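Long-range contacts in CmeC (Campylobacter jejuni, PDB 4MT4), which probably serves as the outer membrane channel of a multidrug efflux system, as members of the outer membrane factor family do: residues B[12-22]-B[262-270]; B[153-161]-B[440-448]. All coordinates share one frame; numbering follows the deposited sequence.

Overall arrangement
From the N terminus, the extended chain first runs through residues 12-22, which later pair with 262-270; contact 1 thereby closes a loop holding helix 44-56, strands 84-96 and 109-124 and the long helices 129-195 and 201-236. Residues 153-161, on helix 129-195, lie inside that loop, yet their partner 440-448 comes after it, at the end of helix 411-445, so the two closures cross rather than nest. The centres of contact 1 and contact 2 are about 18 Å apart. Phe446 of contact 2 packs against Gly263, Ile264 and Ser265 of contact 1. Together they join the N-terminal segment and the linker before helix 273-293 to the helical barrel wall.

Contact 1: residues B[12-22]-B[262-270]; sequences ANYSIDNKLGA and TGISSTILL
Loop packs on loop here: the extended N-terminal segment 12-22 lies along linker 262-270, which leads into helix 273-293, beside the helical part of the channel and probably at the level of the equatorial region of TolC-like proteins. Tyr14 carries one half of the contact, facing residues 264-268. Its CG sits between the backbone N and the carbonyl carbon (chi1 58°), which turns the ring toward the linker, and Tyr14 OH donates to Ser265 O at 2.8 Å. That oxygen lies at the ring edge, with the donor tilted 15° from the carbonyl plane. A water in the plane of the ring donates to Tyr14 OH and accepts from Leu269 N. The methyls of two isoleucines pack obliquely to the ring, Ile264 CG2 4.0 Å from Tyr14 CD2 and Ile268 CG2 3.8 Å from Tyr14 CZ, while Phe366 of helix 339-405 meets it edge-to-face.

At the far end, two overlapping type I turns carry 17-22 around Thr262. Thr262 OG1 donates to Asn18 O at 2.6 Å and also bonds to Thr29 N. Gly21 N donates to Thr262 O at 2.6 Å, in the carbonyl plane but with a bent N-H...O angle of 135°. The bare Gly263 CA lets the backbones close to 3.3 Å from Asp17 O. A second water joins Asp17 O to Ile264 N. In a second subunit, Tyr245 and Asn241 bond to the backbone of Ser15.

Hydroxyls, one direct backbone bond and waters thus join the two irregular segments, whereas buried Asn18 OD1 has no partner in the model.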
ATOM      1  N   ALA B  12      -9.201 -26.594  10.868  1.00 57.99           N
ATOM      2  CA  ALA B  12      -7.939 -26.141  11.430  1.00 60.53           C
ATOM      3  C   ALA B  12      -7.573 -27.030  12.611  1.00 57.98           C
ATOM      4  O   ALA B  12      -8.227 -26.994  13.651  1.00 63.24           O
ATOM      5  CB  ALA B  12      -8.030 -24.685  11.854  1.00 52.17           C
ATOM      6  N   ASN B  13      -6.529 -27.833  12.437  1.00 65.08           N
ATOM      7  CA  ASN B  13      -6.107 -28.776  13.464  1.00 56.16           C
ATOM      8  C   ASN B  13      -4.858 -28.305  14.198  1.00 59.16           C
ATOM      9  O   ASN B  13      -3.798 -28.133  13.599  1.00 56.52           O
ATOM     10  CB  ASN B  13      -5.861 -30.154  12.848  1.00 58.05           C
ATOM     11  CG  ASN B  13      -7.114 -30.747  12.231  1.00 75.35           C
ATOM     12  OD1 ASN B  13      -7.109 -31.189  11.082  1.00 71.26           O
ATOM     13  ND2 ASN B  13      -8.202 -30.752  12.994  1.00 67.46           N
ATOM     14  N   TYR B  14      -4.995 -28.098  15.502  1.00 53.37           N
ATOM     15  CA  TYR B  14      -3.889 -27.630  16.327  1.00 50.85           C
ATOM     16  C   TYR B  14      -4.063 -28.084  17.774  1.00 61.59           C
ATOM     17  O   TYR B  14      -5.176 -28.376  18.212  1.00 48.83           O
ATOM     18  CB  TYR B  14      -3.774 -26.103  16.260  1.00 45.84           C
ATOM     19  CG  TYR B  14      -5.024 -25.367  16.692  1.00 52.34           C
ATOM     20  CD1 TYR B  14      -6.037 -25.083  15.782  1.00 46.43           C
ATOM     21  CD2 TYR B  14      -5.190 -24.951  18.008  1.00 40.79           C
ATOM     22  CE1 TYR B  14      -7.179 -24.411  16.172  1.00 39.54           C
ATOM     23  CE2 TYR B  14      -6.329 -24.280  18.406  1.00 47.56           C
ATOM     24  CZ  TYR B  14      -7.322 -24.012  17.484  1.00 48.38           C
ATOM     25  OH  TYR B  14      -8.460 -23.341  17.873  1.00 51.38           O
ATOM     26  N   SER B  15      -2.958 -28.152  18.508  1.00 54.83           N
ATOM     27  CA  SER B  15      -2.994 -28.556  19.907  1.00 60.76           C
ATOM     28  C   SER B  15      -3.005 -27.335  20.819  1.00 61.11           C
ATOM     29  O   SER B  15      -2.394 -26.316  20.506  1.00 55.78           O
ATOM     30  CB  SER B  15      -1.799 -29.450  20.239  1.00 55.46           C
ATOM     31  OG  SER B  15      -1.731 -30.558  19.360  1.00 69.49           O
ATOM     32  N   ILE B  16      -3.705 -27.441  21.944  1.00 58.56           N
ATOM     33  CA  ILE B  16      -3.744 -26.353  22.916  1.00 66.21           C
ATOM     34  C   ILE B  16      -2.678 -26.550  23.991  1.00 62.09           C
ATOM     35  O   ILE B  16      -2.363 -27.678  24.372  1.00 64.04           O
ATOM     36  CB  ILE B  16      -5.132 -26.228  23.583  1.00 75.77           C
ATOM     37  CG1 ILE B  16      -5.485 -27.507  24.343  1.00 89.08           C
ATOM     38  CG2 ILE B  16      -6.199 -25.905  22.545  1.00 49.36           C
ATOM     39  CD1 ILE B  16      -6.821 -27.445  25.047  1.00 94.48           C
ATOM     40  N   ASP B  17      -2.124 -25.442  24.474  1.00 68.50           N
ATOM     41  CA  ASP B  17      -1.058 -25.489  25.471  1.00 49.35           C
ATOM     42  C   ASP B  17      -0.950 -24.155  26.198  1.00 60.02           C
ATOM     43  O   ASP B  17      -0.493 -23.166  25.628  1.00 63.44           O
ATOM     44  CB  ASP B  17       0.277 -25.848  24.813  1.00 63.74           C
ATOM     45  CG  ASP B  17       1.441 -25.787  25.781  1.00 77.53           C
ATOM     46  OD1 ASP B  17       1.255 -26.136  26.965  1.00 68.76           O
ATOM     47  OD2 ASP B  17       2.545 -25.389  25.355  1.00 72.05           O
ATOM     48  N   ASN B  18      -1.359 -24.140  27.463  1.00 66.20           N
ATOM     49  CA  ASN B  18      -1.449 -22.905  28.234  1.00 71.74           C
ATOM     50  C   ASN B  18      -0.139 -22.496  28.899  1.00 74.56           C
ATOM     51  O   ASN B  18      -0.105 -21.566  29.705  1.00 73.04           O
ATOM     52  CB  ASN B  18      -2.540 -23.039  29.293  1.00 73.42           C
ATOM     53  CG  ASN B  18      -3.918 -23.182  28.685  1.00 88.47           C
ATOM     54  OD1 ASN B  18      -4.530 -22.195  28.280  1.00 94.46           O
ATOM     55  ND2 ASN B  18      -4.414 -24.411  28.617  1.00 84.40           N
ATOM     56  N   LYS B  19       0.935 -23.195  28.555  1.00 62.59           N
ATOM     57  CA  LYS B  19       2.256 -22.886  29.089  1.00 73.34           C
ATOM     58  C   LYS B  19       3.073 -22.070  28.098  1.00 76.56           C
ATOM     59  O   LYS B  19       4.166 -21.603  28.410  1.00 74.35           O
ATOM     60  CB  LYS B  19       2.997 -24.175  29.446  1.00 85.18           C
ATOM     61  CG  LYS B  19       2.373 -24.908  30.612  1.00 85.27           C
ATOM     62  CD  LYS B  19       2.348 -24.025  31.846  1.00102.07           C
ATOM     63  CE  LYS B  19       3.683 -24.017  32.574  1.00109.36           C
ATOM     64  NZ  LYS B  19       3.585 -23.293  33.875  1.00 94.65           N
ATOM     65  N   LEU B  20       2.520 -21.892  26.904  1.00 71.31           N
ATOM     66  CA  LEU B  20       3.222 -21.216  25.821  1.00 66.85           C
ATOM     67  C   LEU B  20       3.520 -19.759  26.158  1.00 64.10           C
ATOM     68  O   LEU B  20       4.576 -19.237  25.806  1.00 60.58           O
ATOM     69  CB  LEU B  20       2.406 -21.301  24.528  1.00 52.61           C
ATOM     70  CG  LEU B  20       3.013 -20.622  23.297  1.00 52.47           C
ATOM     71  CD1 LEU B  20       4.403 -21.168  23.008  1.00 51.20           C
ATOM     72  CD2 LEU B  20       2.105 -20.792  22.090  1.00 64.48           C
ATOM     73  N   GLY B  21       2.588 -19.109  26.847  1.00 52.57           N
ATOM     74  CA  GLY B  21       2.763 -17.723  27.237  1.00 53.22           C
ATOM     75  C   GLY B  21       2.698 -17.523  28.738  1.00 61.38           C
ATOM     76  O   GLY B  21       2.342 -16.448  29.217  1.00 58.88           O
ATOM     77  N   ALA B  22       3.043 -18.564  29.486  1.00 60.84           N
ATOM     78  CA  ALA B  22       3.016 -18.493  30.942  1.00 69.26           C
ATOM     79  C   ALA B  22       4.380 -18.813  31.541  1.00 66.02           C
ATOM     80  O   ALA B  22       5.019 -19.793  31.162  1.00 65.72           O
ATOM     81  CB  ALA B  22       1.960 -19.437  31.496  1.00 63.01           C
ATOM     82  N   THR B 262      -2.803 -17.444  28.070  1.00 62.44           N
ATOM     83  CA  THR B 262      -1.394 -17.813  28.056  1.00 59.68           C
ATOM     84  C   THR B 262      -1.159 -18.916  27.034  1.00 61.34           C
ATOM     85  O   THR B 262      -0.028 -19.340  26.802  1.00 62.64           O
ATOM     86  CB  THR B 262      -0.916 -18.286  29.440  1.00 60.94           C
ATOM     87  OG1 THR B 262      -1.615 -19.481  29.808  1.00 66.93           O
ATOM     88  CG2 THR B 262      -1.164 -17.212  30.490  1.00 51.05           C
ATOM     89  N   GLY B 263      -2.248 -19.381  26.433  1.00 53.43           N
ATOM     90  CA  GLY B 263      -2.198 -20.391  25.394  1.00 53.12           C
ATOM     91  C   GLY B 263      -3.262 -20.106  24.352  1.00 60.22           C
ATOM     92  O   GLY B 263      -4.168 -19.309  24.593  1.00 53.39           O
ATOM     93  N   ILE B 264      -3.159 -20.747  23.193  1.00 48.63           N
ATOM     94  CA  ILE B 264      -4.111 -20.496  22.120  1.00 58.74           C
ATOM     95  C   ILE B 264      -5.484 -21.070  22.473  1.00 63.06           C
ATOM     96  O   ILE B 264      -5.591 -22.112  23.121  1.00 63.84           O
ATOM     97  CB  ILE B 264      -3.615 -21.075  20.773  1.00 58.71           C
ATOM     98  CG1 ILE B 264      -4.497 -20.589  19.619  1.00 49.58           C
ATOM     99  CG2 ILE B 264      -3.538 -22.597  20.820  1.00 51.49           C
ATOM    100  CD1 ILE B 264      -3.896 -20.813  18.256  1.00 40.21           C
ATOM    101  N   SER B 265      -6.533 -20.365  22.065  1.00 65.49           N
ATOM    102  CA  SER B 265      -7.899 -20.783  22.353  1.00 62.49           C
ATOM    103  C   SER B 265      -8.334 -21.928  21.445  1.00 61.02           C
ATOM    104  O   SER B 265      -7.808 -22.095  20.345  1.00 58.58           O
ATOM    105  CB  SER B 265      -8.858 -19.603  22.203  1.00 53.40           C
ATOM    106  OG  SER B 265     -10.201 -20.012  22.378  1.00 60.18           O
ATOM    107  N   SER B 266      -9.301 -22.713  21.911  1.00 48.34           N
ATOM    108  CA  SER B 266      -9.819 -23.830  21.131  1.00 65.31           C
ATOM    109  C   SER B 266     -10.846 -23.348  20.113  1.00 63.83           C
ATOM    110  O   SER B 266     -11.251 -24.093  19.220  1.00 60.45           O
ATOM    111  CB  SER B 266     -10.438 -24.886  22.047  1.00 51.82           C
ATOM    112  OG  SER B 266     -11.564 -24.368  22.732  1.00 72.22           O
ATOM    113  N   THR B 267     -11.261 -22.094  20.259  1.00 54.66           N
ATOM    114  CA  THR B 267     -12.226 -21.479  19.355  1.00 57.87           C
ATOM    115  C   THR B 267     -11.680 -20.184  18.761  1.00 59.59           C
ATOM    116  O   THR B 267     -12.406 -19.204  18.617  1.00 59.16           O
ATOM    117  CB  THR B 267     -13.555 -21.172  20.072  1.00 63.08           C
ATOM    118  OG1 THR B 267     -13.306 -20.319  21.195  1.00 57.07           O
ATOM    119  CG2 THR B 267     -14.216 -22.454  20.554  1.00 55.47           C
ATOM    120  N   ILE B 268     -10.397 -20.190  18.415  1.00 52.43           N
ATOM    121  CA  ILE B 268      -9.724 -18.995  17.915  1.00 50.69           C
ATOM    122  C   ILE B 268     -10.284 -18.551  16.560  1.00 57.35           C
ATOM    123  O   ILE B 268     -10.232 -17.370  16.209  1.00 45.78           O
ATOM    124  CB  ILE B 268      -8.198 -19.226  17.800  1.00 44.66           C
ATOM    125  CG1 ILE B 268      -7.470 -17.917  17.487  1.00 45.59           C
ATOM    126  CG2 ILE B 268      -7.887 -20.289  16.757  1.00 46.81           C
ATOM    127  CD1 ILE B 268      -7.672 -16.846  18.531  1.00 47.80           C
ATOM    128  N   LEU B 269     -10.836 -19.500  15.810  1.00 48.22           N
ATOM    129  CA  LEU B 269     -11.412 -19.201  14.505  1.00 55.48           C
ATOM    130  C   LEU B 269     -12.680 -18.371  14.648  1.00 47.28           C
ATOM    131  O   LEU B 269     -13.029 -17.592  13.759  1.00 48.59           O
ATOM    132  CB  LEU B 269     -11.712 -20.491  13.740  1.00 52.02           C
ATOM    133  CG  LEU B 269     -10.671 -20.974  12.727  1.00 53.82           C
ATOM    134  CD1 LEU B 269      -9.320 -21.208  13.384  1.00 59.70           C
ATOM    135  CD2 LEU B 269     -11.164 -22.238  12.041  1.00 46.01           C
ATOM    136  N   LEU B 270     -13.364 -18.537  15.776  1.00 53.36           N
ATOM    137  CA  LEU B 270     -14.611 -17.828  16.029  1.00 46.57           C
ATOM    138  C   LEU B 270     -14.395 -16.555  16.840  1.00 59.60           C
ATOM    139  O   LEU B 270     -15.350 -15.848  17.156  1.00 54.20           O
ATOM    140  CB  LEU B 270     -15.600 -18.737  16.761  1.00 53.65           C
ATOM    141  CG  LEU B 270     -15.958 -20.064  16.089  1.00 55.54           C
ATOM    142  CD1 LEU B 270     -16.861 -20.888  16.994  1.00 51.37           C
ATOM    143  CD2 LEU B 270     -16.613 -19.826  14.739  1.00 44.23           C
TER
HETATM  144  O   HOH W   1     -10.477 -22.538  16.181  1.00 54.22           O
HETATM  145  O   HOH W   2      -0.983 -22.336  22.961  1.00 51.29           O

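Contact 2: residues B[153-161]-B[440-448]; sequences LSVISNTVQ and VDVIKAFGG
Two antiparallel helices of the helical barrel meet here: 153-161, within helix 129-195, and the last turns of helix 411-445, whose short segments run at 178° with axes 10.5 Å apart. Small and branched apolar groups fill the middle. Val440 presents CG2 to Val160 CG1 at 3.7 Å and turns CG1 toward Ser157 CB. The small Ser157 leaves room for the aliphatic part of Lys444, whose CE comes within 3.7 Å of Ser157 CB. Ser157 OG turns back on its own helix and donates to Leu153 O at 2.8 Å, from the opposite face of that carbonyl to Ser157 N, and is thus satisfied without a partner on the other helix.

Gln161 makes the polar link. Extended beyond CG, it runs obliquely past Val440 and puts NE2 2.8 Å from Asp441 OD1, a hydrogen bond with an N-H...O angle of 154°. The oxygen lies nearly in the amide plane, whereas the carboxylate is met from above its own plane, and the two planes are 90° apart. Gln161 NE2 also bonds to Asn437 O, so both its bonds go to helix 411-445, and a long salt bridge from Lys444 NZ also reaches Asp441 OD1.

Where the second helix ends, Leu153 reaches over the turn: CD2 lies 3.5 Å from Gly447 O, and CD1 3.9 Å from Gly448 CA. Positive phi at both residues suits glycine, and the lack of a side chain at Gly448 leaves room for Leu153 CD1. Antiparallel neighbours of this kind are typical of the α-helical barrel of outer membrane factors, the TolC fold.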
ATOM      1  N   LEU B 153     -11.167  -2.956  16.692  1.00 47.42           N
ATOM      2  CA  LEU B 153     -10.112  -3.518  17.527  1.00 41.76           C
ATOM      3  C   LEU B 153      -8.757  -2.894  17.207  1.00 53.09           C
ATOM      4  O   LEU B 153      -7.974  -2.585  18.105  1.00 41.75           O
ATOM      5  CB  LEU B 153     -10.045  -5.035  17.347  1.00 40.59           C
ATOM      6  CG  LEU B 153      -8.882  -5.771  18.012  1.00 46.95           C
ATOM      7  CD1 LEU B 153      -8.860  -5.525  19.515  1.00 39.83           C
ATOM      8  CD2 LEU B 153      -8.947  -7.261  17.708  1.00 34.11           C
ATOM      9  N   SER B 154      -8.494  -2.706  15.919  1.00 47.57           N
ATOM     10  CA  SER B 154      -7.241  -2.117  15.456  1.00 33.47           C
ATOM     11  C   SER B 154      -7.085  -0.671  15.924  1.00 56.39           C
ATOM     12  O   SER B 154      -6.024  -0.277  16.405  1.00 42.66           O
ATOM     13  CB  SER B 154      -7.159  -2.181  13.931  1.00 40.36           C
ATOM     14  OG  SER B 154      -6.046  -1.452  13.441  1.00 53.50           O
ATOM     15  N   VAL B 155      -8.149   0.111  15.774  1.00 45.35           N
ATOM     16  CA  VAL B 155      -8.148   1.517  16.168  1.00 55.58           C
ATOM     17  C   VAL B 155      -7.955   1.668  17.674  1.00 44.21           C
ATOM     18  O   VAL B 155      -7.168   2.503  18.126  1.00 44.39           O
ATOM     19  CB  VAL B 155      -9.457   2.216  15.738  1.00 41.24           C
ATOM     20  CG1 VAL B 155      -9.628   3.539  16.461  1.00 43.00           C
ATOM     21  CG2 VAL B 155      -9.473   2.421  14.232  1.00 47.13           C
ATOM     22  N   ILE B 156      -8.667   0.850  18.443  1.00 42.81           N
ATOM     23  CA  ILE B 156      -8.550   0.879  19.898  1.00 41.56           C
ATOM     24  C   ILE B 156      -7.149   0.475  20.355  1.00 52.21           C
ATOM     25  O   ILE B 156      -6.535   1.151  21.180  1.00 47.68           O
ATOM     26  CB  ILE B 156      -9.584  -0.052  20.573  1.00 47.56           C
ATOM     27  CG1 ILE B 156     -11.006   0.448  20.313  1.00 35.08           C
ATOM     28  CG2 ILE B 156      -9.329  -0.144  22.067  1.00 43.40           C
ATOM     29  CD1 ILE B 156     -12.079  -0.421  20.943  1.00 38.91           C
ATOM     30  N   SER B 157      -6.648  -0.628  19.809  1.00 42.75           N
ATOM     31  CA  SER B 157      -5.322  -1.125  20.162  1.00 47.87           C
ATOM     32  C   SER B 157      -4.231  -0.115  19.830  1.00 51.77           C
ATOM     33  O   SER B 157      -3.304   0.092  20.615  1.00 49.25           O
ATOM     34  CB  SER B 157      -5.043  -2.446  19.446  1.00 39.21           C
ATOM     35  OG  SER B 157      -5.949  -3.449  19.867  1.00 47.93           O
ATOM     36  N   ASN B 158      -4.346   0.512  18.664  1.00 47.35           N
ATOM     37  CA  ASN B 158      -3.385   1.523  18.243  1.00 49.64           C
ATOM     38  C   ASN B 158      -3.429   2.752  19.139  1.00 47.55           C
ATOM     39  O   ASN B 158      -2.394   3.346  19.437  1.00 48.80           O
ATOM     40  CB  ASN B 158      -3.632   1.930  16.788  1.00 51.91           C
ATOM     41  CG  ASN B 158      -3.203   0.861  15.801  1.00 55.98           C
ATOM     42  OD1 ASN B 158      -2.413  -0.023  16.131  1.00 63.00           O
ATOM     43  ND2 ASN B 158      -3.717   0.944  14.579  1.00 55.97           N
ATOM     44  N   THR B 159      -4.630   3.125  19.572  1.00 38.49           N
ATOM     45  CA  THR B 159      -4.814   4.261  20.468  1.00 49.48           C
ATOM     46  C   THR B 159      -4.191   3.994  21.837  1.00 49.32           C
ATOM     47  O   THR B 159      -3.522   4.859  22.406  1.00 49.27           O
ATOM     48  CB  THR B 159      -6.306   4.599  20.646  1.00 41.00           C
ATOM     49  OG1 THR B 159      -6.862   4.998  19.386  1.00 51.82           O
ATOM     50  CG2 THR B 159      -6.489   5.724  21.652  1.00 48.59           C
ATOM     51  N   VAL B 160      -4.413   2.790  22.357  1.00 47.43           N
ATOM     52  CA  VAL B 160      -3.870   2.401  23.656  1.00 41.03           C
ATOM     53  C   VAL B 160      -2.346   2.352  23.631  1.00 53.31           C
ATOM     54  O   VAL B 160      -1.680   2.862  24.535  1.00 49.36           O
ATOM     55  CB  VAL B 160      -4.410   1.024  24.106  1.00 46.59           C
ATOM     56  CG1 VAL B 160      -3.694   0.544  25.359  1.00 39.03           C
ATOM     57  CG2 VAL B 160      -5.912   1.092  24.336  1.00 42.21           C
ATOM     58  N   GLN B 161      -1.798   1.738  22.587  1.00 44.32           N
ATOM     59  CA  GLN B 161      -0.354   1.582  22.462  1.00 43.81           C
ATOM     60  C   GLN B 161       0.340   2.904  22.139  1.00 49.19           C
ATOM     61  O   GLN B 161       1.512   3.090  22.462  1.00 52.32           O
ATOM     62  CB  GLN B 161      -0.020   0.535  21.394  1.00 37.26           C
ATOM     63  CG  GLN B 161      -0.344  -0.897  21.804  1.00 39.08           C
ATOM     64  CD  GLN B 161       0.128  -1.921  20.790  1.00 44.83           C
ATOM     65  OE1 GLN B 161       0.296  -1.611  19.611  1.00 52.20           O
ATOM     66  NE2 GLN B 161       0.352  -3.149  21.247  1.00 55.27           N
ATOM     67  N   VAL B 440      -1.471  -5.660  25.254  1.00 42.44           N
ATOM     68  CA  VAL B 440      -2.397  -5.306  24.187  1.00 52.25           C
ATOM     69  C   VAL B 440      -2.250  -6.234  22.982  1.00 45.99           C
ATOM     70  O   VAL B 440      -3.245  -6.662  22.395  1.00 45.07           O
ATOM     71  CB  VAL B 440      -2.187  -3.845  23.733  1.00 50.64           C
ATOM     72  CG1 VAL B 440      -3.161  -3.479  22.625  1.00 45.08           C
ATOM     73  CG2 VAL B 440      -2.341  -2.902  24.914  1.00 44.35           C
ATOM     74  N   ASP B 441      -1.006  -6.545  22.625  1.00 48.59           N
ATOM     75  CA  ASP B 441      -0.725  -7.422  21.492  1.00 39.83           C
ATOM     76  C   ASP B 441      -1.363  -8.796  21.673  1.00 48.43           C
ATOM     77  O   ASP B 441      -1.890  -9.372  20.724  1.00 52.69           O
ATOM     78  CB  ASP B 441       0.784  -7.567  21.284  1.00 42.56           C
ATOM     79  CG  ASP B 441       1.406  -6.332  20.657  1.00 56.45           C
ATOM     80  OD1 ASP B 441       0.702  -5.632  19.899  1.00 58.25           O
ATOM     81  OD2 ASP B 441       2.599  -6.063  20.918  1.00 57.27           O
ATOM     82  N   VAL B 442      -1.313  -9.312  22.898  1.00 47.35           N
ATOM     83  CA  VAL B 442      -1.950 -10.584  23.223  1.00 51.41           C
ATOM     84  C   VAL B 442      -3.463 -10.468  23.092  1.00 46.12           C
ATOM     85  O   VAL B 442      -4.106 -11.305  22.460  1.00 44.87           O
ATOM     86  CB  VAL B 442      -1.600 -11.049  24.652  1.00 45.94           C
ATOM     87  CG1 VAL B 442      -2.399 -12.294  25.016  1.00 43.84           C
ATOM     88  CG2 VAL B 442      -0.110 -11.309  24.778  1.00 44.23           C
ATOM     89  N   ILE B 443      -4.021  -9.423  23.693  1.00 45.48           N
ATOM     90  CA  ILE B 443      -5.452  -9.154  23.605  1.00 52.19           C
ATOM     91  C   ILE B 443      -5.890  -8.985  22.151  1.00 46.23           C
ATOM     92  O   ILE B 443      -6.920  -9.518  21.737  1.00 42.10           O
ATOM     93  CB  ILE B 443      -5.836  -7.891  24.408  1.00 53.22           C
ATOM     94  CG1 ILE B 443      -5.513  -8.085  25.893  1.00 53.73           C
ATOM     95  CG2 ILE B 443      -7.310  -7.564  24.219  1.00 44.99           C
ATOM     96  CD1 ILE B 443      -5.781  -6.861  26.748  1.00 41.10           C
ATOM     97  N   LYS B 444      -5.092  -8.251  21.381  1.00 44.61           N
ATOM     98  CA  LYS B 444      -5.379  -8.021  19.969  1.00 46.23           C
ATOM     99  C   LYS B 444      -5.341  -9.317  19.166  1.00 51.53           C
ATOM    100  O   LYS B 444      -6.183  -9.548  18.299  1.00 47.34           O
ATOM    101  CB  LYS B 444      -4.382  -7.023  19.377  1.00 45.50           C
ATOM    102  CG  LYS B 444      -4.647  -6.661  17.921  1.00 54.55           C
ATOM    103  CD  LYS B 444      -3.395  -6.135  17.233  1.00 63.99           C
ATOM    104  CE  LYS B 444      -2.791  -4.959  17.981  1.00 65.78           C
ATOM    105  NZ  LYS B 444      -1.565  -4.445  17.310  1.00 63.65           N
ATOM    106  N   ALA B 445      -4.358 -10.161  19.462  1.00 49.50           N
ATOM    107  CA  ALA B 445      -4.159 -11.405  18.722  1.00 46.80           C
ATOM    108  C   ALA B 445      -5.276 -12.411  18.977  1.00 48.25           C
ATOM    109  O   ALA B 445      -5.522 -13.297  18.160  1.00 42.87           O
ATOM    110  CB  ALA B 445      -2.813 -12.017  19.076  1.00 40.35           C
ATOM    111  N   PHE B 446      -5.952 -12.271  20.112  1.00 43.24           N
ATOM    112  CA  PHE B 446      -7.028 -13.188  20.477  1.00 44.68           C
ATOM    113  C   PHE B 446      -8.406 -12.612  20.163  1.00 42.45           C
ATOM    114  O   PHE B 446      -9.428 -13.171  20.562  1.00 44.62           O
ATOM    115  CB  PHE B 446      -6.937 -13.554  21.962  1.00 44.15           C
ATOM    116  CG  PHE B 446      -5.935 -14.633  22.259  1.00 41.77           C
ATOM    117  CD1 PHE B 446      -4.592 -14.330  22.396  1.00 43.57           C
ATOM    118  CD2 PHE B 446      -6.337 -15.951  22.397  1.00 44.59           C
ATOM    119  CE1 PHE B 446      -3.668 -15.318  22.666  1.00 38.09           C
ATOM    120  CE2 PHE B 446      -5.418 -16.945  22.668  1.00 52.47           C
ATOM    121  CZ  PHE B 446      -4.081 -16.627  22.803  1.00 54.07           C
ATOM    122  N   GLY B 447      -8.431 -11.496  19.442  1.00 45.86           N
ATOM    123  CA  GLY B 447      -9.680 -10.933  18.958  1.00 48.04           C
ATOM    124  C   GLY B 447     -10.269  -9.811  19.793  1.00 55.50           C
ATOM    125  O   GLY B 447     -11.255  -9.192  19.396  1.00 42.29           O
ATOM    126  N   GLY B 448      -9.675  -9.555  20.953  1.00 44.86           N
ATOM    127  CA  GLY B 448     -10.107  -8.462  21.808  1.00 36.28           C
ATOM    128  C   GLY B 448     -11.496  -8.624  22.397  1.00 39.97           C
ATOM    129  O   GLY B 448     -12.114  -7.648  22.820  1.00 42.45           O
TER